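Local coordinates for protein DnaJ homolog subfamily C member 27-A (Xenopus laevis, PDB 6JMG) that binds GTP with magnesium as a Rab-family small GTPase carrying a DnaJ domain, and may take part in regulating the MEK/ERK pathway, at residues Met22-Val27 / Phe104-Gly109; Gly28-Ile33 / Gln46-Ile51; Glu148-Ser153 / Phe158-Thr163. All coordinates share one frame; numbering follows the deposited sequence.

Contact 1 (Met22-Val27 / Phe104-Gly109). With GTP (guanosine-5'-triphosphate), chain C.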
loop_
_atom_site.group_PDB
_atom_site.type_symbol
_atom_site.label_atom_id
_atom_site.label_comp_id
_atom_site.label_asym_id
_atom_site.label_seq_id
_atom_site.Cartn_x
_atom_site.Cartn_y
_atom_site.Cartn_z
ATOM N N MET A 22 6.913 7.718 -6.689
ATOM C CA MET A 22 7.960 7.601 -5.688
ATOM C C MET A 22 9.078 6.730 -6.255
ATOM O O MET A 22 8.837 5.826 -7.066
ATOM C CB MET A 22 7.446 7.004 -4.354
ATOM C CG MET A 22 6.301 7.752 -3.681
ATOM S SD MET A 22 5.639 7.034 -2.145
ATOM C CE MET A 22 6.910 5.873 -1.741
ATOM N N GLY A 23 10.294 7.012 -5.818
ATOM C CA GLY A 23 11.469 6.251 -6.197
ATOM C C GLY A 23 12.673 7.166 -6.349
ATOM O O GLY A 23 12.559 8.391 -6.464
ATOM N N ASN A 24 13.855 6.553 -6.367
ATOM C CA ASN A 24 15.106 7.297 -6.330
ATOM C C ASN A 24 15.249 8.219 -7.544
ATOM O O ASN A 24 14.516 8.128 -8.535
ATOM C CB ASN A 24 16.281 6.325 -6.241
ATOM C CG ASN A 24 16.448 5.727 -4.836
ATOM O OD1 ASN A 24 15.618 5.939 -3.954
ATOM N ND2 ASN A 24 17.530 4.988 -4.631
ATOM N N ALA A 25 16.201 9.141 -7.443
ATOM C CA ALA A 25 16.471 10.043 -8.554
ATOM C C ALA A 25 16.985 9.278 -9.773
ATOM O O ALA A 25 17.641 8.237 -9.648
ATOM C CB ALA A 25 17.488 11.105 -8.145
ATOM N N GLU A 26 16.672 9.809 -10.966
ATOM C CA GLU A 26 17.134 9.316 -12.268
ATOM C C GLU A 26 16.503 7.991 -12.648
ATOM O O GLU A 26 16.888 7.377 -13.644
ATOM C CB GLU A 26 18.657 9.164 -12.321
ATOM C CG GLU A 26 19.397 10.472 -12.415
ATOM C CD GLU A 26 20.691 10.331 -13.181
ATOM O OE1 GLU A 26 20.662 9.771 -14.310
ATOM O OE2 GLU A 26 21.732 10.773 -12.642
ATOM N N VAL A 27 15.533 7.535 -11.870
ATOM C CA VAL A 27 14.928 6.237 -12.085
ATOM C C VAL A 27 13.919 6.236 -13.232
ATOM O O VAL A 27 13.697 5.186 -13.842
ATOM C CB VAL A 27 14.357 5.840 -10.708
ATOM C CG1 VAL A 27 13.217 4.930 -10.819
ATOM C CG2 VAL A 27 15.445 5.206 -9.868
ATOM N N PHE A 104 16.420 -0.448 -6.252
ATOM C CA PHE A 104 15.441 -1.448 -5.856
ATOM C C PHE A 104 15.470 -1.662 -4.347
ATOM O O PHE A 104 14.419 -1.735 -3.697
ATOM C CB PHE A 104 15.707 -2.766 -6.594
ATOM C CG PHE A 104 14.873 -3.907 -6.106
ATOM C CD1 PHE A 104 13.533 -3.995 -6.453
ATOM C CD2 PHE A 104 15.411 -4.878 -5.286
ATOM C CE1 PHE A 104 12.739 -5.042 -5.992
ATOM C CE2 PHE A 104 14.626 -5.921 -4.830
ATOM C CZ PHE A 104 13.283 -6.004 -5.189
ATOM N N GLU A 105 16.665 -1.735 -3.769
ATOM C CA GLU A 105 16.761 -1.920 -2.328
ATOM C C GLU A 105 16.151 -0.752 -1.570
ATOM O O GLU A 105 15.562 -0.948 -0.498
ATOM C CB GLU A 105 18.216 -2.119 -1.926
ATOM C CG GLU A 105 18.698 -3.545 -2.091
ATOM C CD GLU A 105 20.193 -3.612 -2.259
ATOM O OE1 GLU A 105 20.806 -2.528 -2.369
ATOM O OE2 GLU A 105 20.746 -4.736 -2.285
ATOM N N SER A 106 16.197 0.446 -2.146
ATOM C CA SER A 106 15.690 1.602 -1.426
ATOM C C SER A 106 14.168 1.617 -1.344
ATOM O O SER A 106 13.606 2.474 -0.651
ATOM C CB SER A 106 16.226 2.895 -2.054
ATOM O OG SER A 106 15.279 3.477 -2.925
ATOM N N LEU A 107 13.477 0.663 -1.970
ATOM C CA LEU A 107 12.024 0.771 -2.043
ATOM C C LEU A 107 11.365 0.545 -0.694
ATOM O O LEU A 107 10.294 1.102 -0.445
ATOM C CB LEU A 107 11.464 -0.232 -3.049
ATOM C CG LEU A 107 11.749 0.026 -4.524
ATOM C CD1 LEU A 107 11.096 -1.053 -5.346
ATOM C CD2 LEU A 107 11.232 1.394 -4.941
ATOM N N ASP A 108 11.974 -0.265 0.180
ATOM C CA ASP A 108 11.445 -0.414 1.534
ATOM C C ASP A 108 11.469 0.921 2.267
ATOM O O ASP A 108 10.513 1.265 2.977
ATOM C CB ASP A 108 12.219 -1.486 2.303
ATOM C CG ASP A 108 11.800 -2.919 1.924
ATOM O OD1 ASP A 108 10.592 -3.232 2.004
ATOM O OD2 ASP A 108 12.681 -3.737 1.561
ATOM N N GLY A 109 12.539 1.702 2.069
ATOM C CA GLY A 109 12.613 3.027 2.673
ATOM C C GLY A 109 11.540 3.974 2.152
ATOM O O GLY A 109 10.996 4.786 2.907
HETATM P PG GTP C . 13.994 12.741 -10.531
HETATM O O1G GTP C . 12.820 13.611 -10.921
HETATM O O2G GTP C . 13.728 11.973 -9.261
HETATM O O3G GTP C . 15.221 13.614 -10.339
HETATM O O3B GTP C . 14.304 11.586 -11.623
HETATM P PB GTP C . 13.156 10.795 -12.429
HETATM O O1B GTP C . 12.732 9.551 -11.696
HETATM O O2B GTP C . 11.929 11.617 -12.748
HETATM O O3A GTP C . 13.935 10.314 -13.753
HETATM P PA GTP C . 13.600 10.891 -15.212
HETATM O O1A GTP C . 12.200 10.553 -15.663
HETATM O O2A GTP C . 13.817 12.373 -15.282
HETATM O "O5'" GTP C . 14.723 10.119 -16.040
HETATM C "C5'" GTP C . 16.069 10.209 -15.639
HETATM C "C4'" GTP C . 16.930 9.936 -16.866
HETATM O "O4'" GTP C . 16.730 8.602 -17.244
HETATM C "C3'" GTP C . 16.569 10.758 -18.079
HETATM O "O3'" GTP C . 17.791 10.978 -18.712
HETATM C "C2'" GTP C . 15.757 9.855 -18.977
HETATM O "O2'" GTP C . 15.989 10.031 -20.356
HETATM C "C1'" GTP C . 16.297 8.511 -18.598
HETATM N N9 GTP C . 15.275 7.470 -18.705
HETATM C C8 GTP C . 14.037 7.459 -18.111
HETATM N N7 GTP C . 13.426 6.287 -18.430
HETATM C C5 GTP C . 14.258 5.563 -19.213
HETATM C C6 GTP C . 14.134 4.316 -19.804
HETATM O O6 GTP C . 13.109 3.652 -19.672
HETATM N N1 GTP C . 15.185 3.806 -20.539
HETATM C C2 GTP C . 16.342 4.529 -20.700
HETATM N N2 GTP C . 17.323 4.014 -21.428
HETATM N N3 GTP C . 16.464 5.776 -20.111
HETATM C C4 GTP C . 15.434 6.285 -19.386
#

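Contact 2 (Gly28-Ile33 / Gln46-Ile51). With MG (magnesium ion), chain D; GTP (guanosine-5'-triphosphate), chain C.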
loop_
_atom_site.group_PDB
_atom_site.type_symbol
_atom_site.label_atom_id
_atom_site.label_comp_id
_atom_site.label_asym_id
_atom_site.label_seq_id
_atom_site.Cartn_x
_atom_site.Cartn_y
_atom_site.Cartn_z
ATOM N N GLY A 28 13.351 7.385 -13.591
ATOM C CA GLY A 28 12.414 7.479 -14.687
ATOM C C GLY A 28 10.971 7.836 -14.327
ATOM O O GLY A 28 10.071 7.558 -15.130
ATOM N N LYS A 29 10.727 8.439 -13.157
ATOM C CA LYS A 29 9.355 8.709 -12.747
ATOM C C LYS A 29 8.700 9.717 -13.674
ATOM O O LYS A 29 7.616 9.477 -14.214
ATOM C CB LYS A 29 9.331 9.244 -11.312
ATOM C CG LYS A 29 9.899 8.270 -10.285
ATOM C CD LYS A 29 9.791 8.811 -8.863
ATOM C CE LYS A 29 10.775 9.961 -8.609
ATOM N NZ LYS A 29 12.174 9.631 -8.944
ATOM N N SER A 30 9.369 10.837 -13.908
ATOM C CA SER A 30 8.809 11.831 -14.814
ATOM C C SER A 30 8.600 11.259 -16.212
ATOM O O SER A 30 7.562 11.524 -16.838
ATOM C CB SER A 30 9.682 13.068 -14.823
ATOM O OG SER A 30 9.893 13.471 -13.501
ATOM N N CYS A 31 9.555 10.442 -16.709
ATOM C CA CYS A 31 9.451 10.031 -18.105
ATOM C C CYS A 31 8.431 8.923 -18.305
ATOM O O CYS A 31 7.785 8.882 -19.354
ATOM C CB CYS A 31 10.791 9.525 -18.679
ATOM S SG CYS A 31 12.197 10.634 -18.795
ATOM N N ILE A 32 8.181 8.088 -17.294
ATOM C CA ILE A 32 7.036 7.186 -17.374
ATOM C C ILE A 32 5.746 7.984 -17.515
ATOM O O ILE A 32 4.911 7.695 -18.383
ATOM C CB ILE A 32 6.989 6.257 -16.150
ATOM C CG1 ILE A 32 8.091 5.193 -16.239
ATOM C CG2 ILE A 32 5.643 5.585 -16.078
ATOM C CD1 ILE A 32 8.231 4.401 -14.965
ATOM N N ILE A 33 5.586 9.040 -16.711
ATOM C CA ILE A 33 4.340 9.794 -16.749
ATOM C C ILE A 33 4.207 10.533 -18.075
ATOM O O ILE A 33 3.184 10.440 -18.764
ATOM C CB ILE A 33 4.279 10.763 -15.558
ATOM C CG1 ILE A 33 4.142 9.977 -14.246
ATOM C CG2 ILE A 33 3.142 11.774 -15.744
ATOM C CD1 ILE A 33 4.580 10.758 -13.022
ATOM N N GLN A 46 16.089 15.994 -16.769
ATOM C CA GLN A 46 15.731 17.196 -16.004
ATOM C C GLN A 46 15.159 16.771 -14.644
ATOM O O GLN A 46 13.998 16.359 -14.547
ATOM C CB GLN A 46 14.761 18.071 -16.784
ATOM C CG GLN A 46 14.989 19.571 -16.563
ATOM C CD GLN A 46 16.476 19.978 -16.691
ATOM O OE1 GLN A 46 17.162 19.618 -17.663
ATOM N NE2 GLN A 46 16.970 20.729 -15.700
ATOM N N ALA A 47 15.982 16.840 -13.598
ATOM C CA ALA A 47 15.541 16.410 -12.273
ATOM C C ALA A 47 14.331 17.213 -11.831
ATOM O O ALA A 47 14.302 18.441 -11.970
ATOM C CB ALA A 47 16.659 16.560 -11.254
ATOM N N THR A 48 13.303 16.508 -11.361
ATOM C CA THR A 48 12.161 17.191 -10.782
ATOM C C THR A 48 12.610 17.962 -9.556
ATOM O O THR A 48 13.387 17.457 -8.743
ATOM C CB THR A 48 11.074 16.196 -10.403
ATOM O OG1 THR A 48 10.719 15.428 -11.567
ATOM C CG2 THR A 48 9.827 16.951 -9.815
ATOM N N ILE A 49 12.157 19.199 -9.443
ATOM C CA ILE A 49 12.561 20.058 -8.347
ATOM C C ILE A 49 11.442 20.010 -7.316
ATOM O O ILE A 49 10.412 20.687 -7.433
ATOM C CB ILE A 49 12.873 21.474 -8.817
ATOM C CG1 ILE A 49 14.060 21.411 -9.790
ATOM C CG2 ILE A 49 13.171 22.335 -7.612
ATOM C CD1 ILE A 49 14.483 22.769 -10.349
ATOM N N GLY A 50 11.637 19.166 -6.320
ATOM C CA GLY A 50 10.627 18.992 -5.306
ATOM C C GLY A 50 9.469 18.189 -5.845
ATOM O O GLY A 50 9.346 16.996 -5.558
ATOM N N ILE A 51 8.639 18.811 -6.668
ATOM C CA ILE A 51 7.360 18.206 -7.015
ATOM C C ILE A 51 6.803 18.911 -8.253
ATOM O O ILE A 51 6.880 20.136 -8.379
ATOM C CB ILE A 51 6.409 18.258 -5.793
ATOM C CG1 ILE A 51 5.100 17.534 -6.062
ATOM C CG2 ILE A 51 6.187 19.669 -5.349
ATOM C CD1 ILE A 51 5.141 16.093 -5.593
HETATM MG MG MG D . 11.305 13.437 -12.121
HETATM P PG GTP C . 13.994 12.741 -10.531
HETATM O O1G GTP C . 12.820 13.611 -10.921
HETATM O O2G GTP C . 13.728 11.973 -9.261
HETATM O O3G GTP C . 15.221 13.614 -10.339
HETATM O O3B GTP C . 14.304 11.586 -11.623
HETATM P PB GTP C . 13.156 10.795 -12.429
HETATM O O1B GTP C . 12.732 9.551 -11.696
HETATM O O2B GTP C . 11.929 11.617 -12.748
HETATM O O3A GTP C . 13.935 10.314 -13.753
HETATM P PA GTP C . 13.600 10.891 -15.212
HETATM O O1A GTP C . 12.200 10.553 -15.663
HETATM O O2A GTP C . 13.817 12.373 -15.282
HETATM O "O5'" GTP C . 14.723 10.119 -16.040
HETATM C "C5'" GTP C . 16.069 10.209 -15.639
HETATM C "C4'" GTP C . 16.930 9.936 -16.866
HETATM O "O4'" GTP C . 16.730 8.602 -17.244
HETATM C "C3'" GTP C . 16.569 10.758 -18.079
HETATM O "O3'" GTP C . 17.791 10.978 -18.712
HETATM C "C2'" GTP C . 15.757 9.855 -18.977
HETATM O "O2'" GTP C . 15.989 10.031 -20.356
HETATM C "C1'" GTP C . 16.297 8.511 -18.598
HETATM N N9 GTP C . 15.275 7.470 -18.705
HETATM C C8 GTP C . 14.037 7.459 -18.111
HETATM N N7 GTP C . 13.426 6.287 -18.430
HETATM C C5 GTP C . 14.258 5.563 -19.213
HETATM C C6 GTP C . 14.134 4.316 -19.804
HETATM O O6 GTP C . 13.109 3.652 -19.672
HETATM N N1 GTP C . 15.185 3.806 -20.539
HETATM C C2 GTP C . 16.342 4.529 -20.700
HETATM N N2 GTP C . 17.323 4.014 -21.428
HETATM N N3 GTP C . 16.464 5.776 -20.111
HETATM C C4 GTP C . 15.434 6.285 -19.386
HETATM O O HOH W 1 12.520 14.211 -13.717
HETATM O O HOH W 2 9.980 12.686 -10.654
#

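Contact 3 (Glu148-Ser153 / Phe158-Thr163)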
loop_
_atom_site.group_PDB
_atom_site.type_symbol
_atom_site.label_atom_id
_atom_site.label_comp_id
_atom_site.label_asym_id
_atom_site.label_seq_id
_atom_site.Cartn_x
_atom_site.Cartn_y
_atom_site.Cartn_z
ATOM N N GLU A 148 12.688 -11.279 -8.456
ATOM C CA GLU A 148 12.896 -10.548 -7.210
ATOM C C GLU A 148 11.942 -9.361 -7.085
ATOM O O GLU A 148 11.348 -9.134 -6.025
ATOM C CB GLU A 148 14.354 -10.085 -7.140
ATOM C CG GLU A 148 14.769 -9.549 -5.786
ATOM C CD GLU A 148 16.253 -9.290 -5.694
ATOM O OE1 GLU A 148 16.714 -8.983 -4.568
ATOM O OE2 GLU A 148 16.944 -9.395 -6.740
ATOM N N GLY A 149 11.806 -8.571 -8.151
ATOM C CA GLY A 149 10.902 -7.431 -8.103
ATOM C C GLY A 149 9.441 -7.852 -8.080
ATOM O O GLY A 149 8.624 -7.277 -7.345
ATOM N N ARG A 150 9.087 -8.863 -8.876
ATOM C CA ARG A 150 7.707 -9.327 -8.842
ATOM C C ARG A 150 7.363 -9.868 -7.462
ATOM O O ARG A 150 6.258 -9.648 -6.955
ATOM C CB ARG A 150 7.460 -10.380 -9.923
ATOM C CG ARG A 150 5.984 -10.671 -10.098
ATOM C CD ARG A 150 5.695 -11.691 -11.182
ATOM N NE ARG A 150 5.895 -11.176 -12.533
ATOM C CZ ARG A 150 5.053 -10.360 -13.157
ATOM N NH1 ARG A 150 3.940 -9.935 -12.548
ATOM N NH2 ARG A 150 5.337 -9.952 -14.390
ATOM N N LEU A 151 8.317 -10.541 -6.821
ATOM C CA LEU A 151 8.037 -11.107 -5.510
ATOM C C LEU A 151 7.905 -10.016 -4.461
ATOM O O LEU A 151 7.003 -10.063 -3.619
ATOM C CB LEU A 151 9.145 -12.075 -5.099
ATOM C CG LEU A 151 8.870 -12.687 -3.730
ATOM C CD1 LEU A 151 7.694 -13.637 -3.833
ATOM C CD2 LEU A 151 10.075 -13.379 -3.166
ATOM N N TRP A 152 8.775 -9.013 -4.512
ATOM C CA TRP A 152 8.681 -7.935 -3.543
ATOM C C TRP A 152 7.380 -7.180 -3.722
ATOM O O TRP A 152 6.700 -6.857 -2.744
ATOM C CB TRP A 152 9.884 -7.019 -3.693
ATOM C CG TRP A 152 9.947 -5.902 -2.724
ATOM C CD1 TRP A 152 10.654 -5.873 -1.572
ATOM C CD2 TRP A 152 9.320 -4.617 -2.847
ATOM N NE1 TRP A 152 10.500 -4.659 -0.947
ATOM C CE2 TRP A 152 9.687 -3.866 -1.711
ATOM C CE3 TRP A 152 8.484 -4.030 -3.807
ATOM C CZ2 TRP A 152 9.240 -2.557 -1.495
ATOM C CZ3 TRP A 152 8.034 -2.729 -3.589
ATOM C CH2 TRP A 152 8.418 -2.008 -2.440
ATOM N N SER A 153 6.990 -6.959 -4.974
ATOM C CA SER A 153 5.769 -6.225 -5.275
ATOM C C SER A 153 4.530 -7.067 -4.981
ATOM O O SER A 153 3.640 -6.647 -4.232
ATOM C CB SER A 153 5.789 -5.787 -6.738
ATOM O OG SER A 153 6.996 -5.121 -7.039
ATOM N N PHE A 158 0.879 -5.324 -4.488
ATOM C CA PHE A 158 1.152 -4.337 -5.521
ATOM C C PHE A 158 1.064 -4.968 -6.915
ATOM O O PHE A 158 1.198 -6.179 -7.090
ATOM C CB PHE A 158 2.548 -3.747 -5.330
ATOM C CG PHE A 158 2.773 -3.091 -3.991
ATOM C CD1 PHE A 158 1.706 -2.702 -3.189
ATOM C CD2 PHE A 158 4.076 -2.850 -3.537
ATOM C CE1 PHE A 158 1.928 -2.066 -1.958
ATOM C CE2 PHE A 158 4.315 -2.226 -2.304
ATOM C CZ PHE A 158 3.243 -1.838 -1.514
ATOM N N LEU A 159 0.832 -4.129 -7.912
ATOM C CA LEU A 159 0.999 -4.545 -9.294
ATOM C C LEU A 159 2.466 -4.418 -9.671
ATOM O O LEU A 159 3.186 -3.570 -9.138
ATOM C CB LEU A 159 0.142 -3.702 -10.236
ATOM C CG LEU A 159 -1.345 -3.665 -9.905
ATOM C CD1 LEU A 159 -2.098 -2.834 -10.912
ATOM C CD2 LEU A 159 -1.865 -5.085 -9.894
ATOM N N TYR A 160 2.909 -5.265 -10.599
ATOM C CA TYR A 160 4.302 -5.275 -11.028
ATOM C C TYR A 160 4.360 -5.222 -12.538
ATOM O O TYR A 160 3.634 -5.952 -13.219
ATOM C CB TYR A 160 5.039 -6.512 -10.545
ATOM C CG TYR A 160 6.453 -6.597 -11.069
ATOM C CD1 TYR A 160 7.495 -5.934 -10.426
ATOM C CD2 TYR A 160 6.753 -7.338 -12.202
ATOM C CE1 TYR A 160 8.803 -6.023 -10.900
ATOM C CE2 TYR A 160 8.064 -7.430 -12.686
ATOM C CZ TYR A 160 9.080 -6.774 -12.032
ATOM O OH TYR A 160 10.369 -6.852 -12.510
ATOM N N PHE A 161 5.219 -4.358 -13.063
ATOM C CA PHE A 161 5.348 -4.254 -14.508
ATOM C C PHE A 161 6.779 -3.933 -14.854
ATOM O O PHE A 161 7.442 -3.143 -14.171
ATOM C CB PHE A 161 4.463 -3.173 -15.124
ATOM C CG PHE A 161 3.022 -3.521 -15.159
ATOM C CD1 PHE A 161 2.494 -4.180 -16.259
ATOM C CD2 PHE A 161 2.184 -3.173 -14.095
ATOM C CE1 PHE A 161 1.148 -4.494 -16.311
ATOM C CE2 PHE A 161 0.845 -3.485 -14.132
ATOM C CZ PHE A 161 0.323 -4.149 -15.244
ATOM N N GLU A 162 7.231 -4.561 -15.929
ATOM C CA GLU A 162 8.471 -4.209 -16.575
ATOM C C GLU A 162 8.147 -3.150 -17.615
ATOM O O GLU A 162 7.174 -3.284 -18.370
ATOM C CB GLU A 162 9.088 -5.453 -17.203
ATOM C CG GLU A 162 9.374 -6.512 -16.154
ATOM C CD GLU A 162 10.669 -7.209 -16.389
ATOM O OE1 GLU A 162 11.428 -7.355 -15.403
ATOM O OE2 GLU A 162 10.912 -7.612 -17.554
ATOM N N THR A 163 8.907 -2.062 -17.596
ATOM C CA THR A 163 8.571 -0.908 -18.411
ATOM C C THR A 163 9.834 -0.299 -18.979
ATOM O O THR A 163 10.936 -0.462 -18.440
ATOM C CB THR A 163 7.822 0.206 -17.644
ATOM O OG1 THR A 163 8.609 0.636 -16.525
ATOM C CG2 THR A 163 6.464 -0.255 -17.182
#

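Contact 1 (Met22-Val27 / Phe104-Gly109)
N24 and S106 meet through one short hydrogen bond, and between them they account for most of the surface that M22-V27 and F104-G109 bury in each other. The hydroxyl OG of S106 donates to OD1 of N24 at 2.7 Å, coming from above the amide's carbonyl plane (44° out of it). A serine puts this small donor close to the backbone where two helices join. With CG set beside its own backbone N and opposite the carbonyl carbon (chi1 -76°), N24 holds its amide out toward the serine. An asparagine suits this place because its short side chain offers a carbonyl oxygen that can take two donors: OD1 also accepts from NE1 of W110. L107 adds a little cover near G23 without touching it; the backbone angles of G23 would jam any CB against the preceding carbonyl O. From N24 to V27 the loop makes a type II turn, and E26 N donates to O3B of the GTP at 3.0 Å. The contact lies at the surface of the Ras-type domain, where the loop between strand 15-22 and helix 29-38 meets the junction of helices 101-105 and 107-117; L107 packs on strand 91-97 and on W152 of helix 146-154.

Contact 2 (Gly28-Ile33 / Gln46-Ile51)
S30 and T48 touch through two hydroxyl oxygens that lie 2.9 Å apart, OG to OG1, without a hydrogen bond, because both are ligands of the same magnesium ion. The metal is 2.0 Å from S30 OG and 2.1 Å from T48 OG1; O1G and O2B of GTP and two waters complete six ligands. In each residue the hydroxyl lies beside the backbone N (chi1 -51° in S30, -56° in T48), and that same N-H binds a phosphate oxygen: S30 N gives a nearly straight bond to O2B (170°), T48 N one to O1G. A small hydroxyl side chain therefore fits both places, and D71 is a second partner of S30 OG. Together G28, K29 and S30 form the end of the P-loop (Walker A motif), while T48 occupies the place of the conserved threonine in the first switch region of Ras-like GTPases. K29 bends at its third and fourth torsions to curl round the beta-phosphate, so that NZ bonds O1B and O2G, each at 2.8 Å. A methionine in its place would probably leave these two oxygens without their cationic mate and cost the carbonyl of G23 the bond it receives from NZ. G28, at the helix N-cap, has a backbone that calls for glycine, and its N donates to O1B. One metal-bound water donates to both Q46 O and GTP O2A.

Contact 3 (Glu148-Ser153 / Phe158-Thr163)
Y160 lays one ring face against the helix at R150, whose backbone N sits 3.5 Å from Y160 CE1 and whose CB makes a CH-pi contact 4.0 Å from the ring centroid. The arginine chain, bent at its third torsion, sets its guanidinium by the ring: Y160 CD2 lies over the centre of the guanidinium, 3.6 Å from R150 CZ, with the two planes 70° apart. CG of the tyrosine stands opposite its backbone N (chi1 175°), which carries the ring across to G149; a CB on that glycine would clash with Y160 CE1. At the ring's edge, S153 OG turns back into the helix and donates to G149 O at 2.7 Å, sharing that acceptor with S153 N, which comes from the opposite face of the carbonyl. Further along, F158 N donates to S153 O at 3.1 Å, and the phenyl edge meets CZ3 of W152. Helix 146-154 and strand 159-163 run nearly antiparallel here, the second half of a beta-alpha-beta unit that starts at strand 128-134. Polar groups have partners of their own, Y160 OH in E162, which also pairs with R142, R150 in E146 and E154, and S153 OG in G149 O, so aromatic and aliphatic surfaces can close around them.

All three contacts belong to the Ras-type GTPase domain, round its central sheet, with contact 2 nested within the chain loop that contact 1 closes and contact 3 following both. Contacts 1 and 2 have centres about 13 Å apart and share GTP: the loop of contact 1 runs straight on into the helix of contact 2. Contact 3, about 13 Å from contact 1 and about 21 Å from contact 2 between centres, includes the edge strand 159-163. F104 meets W152 edge-to-face and D108 OD1 takes a weak bond from W152 NE1, tying it to contact 1. The nucleotide site is thus linked, through the helices beside the sheet, to the beta-alpha-beta unit that ends in strand 159-163.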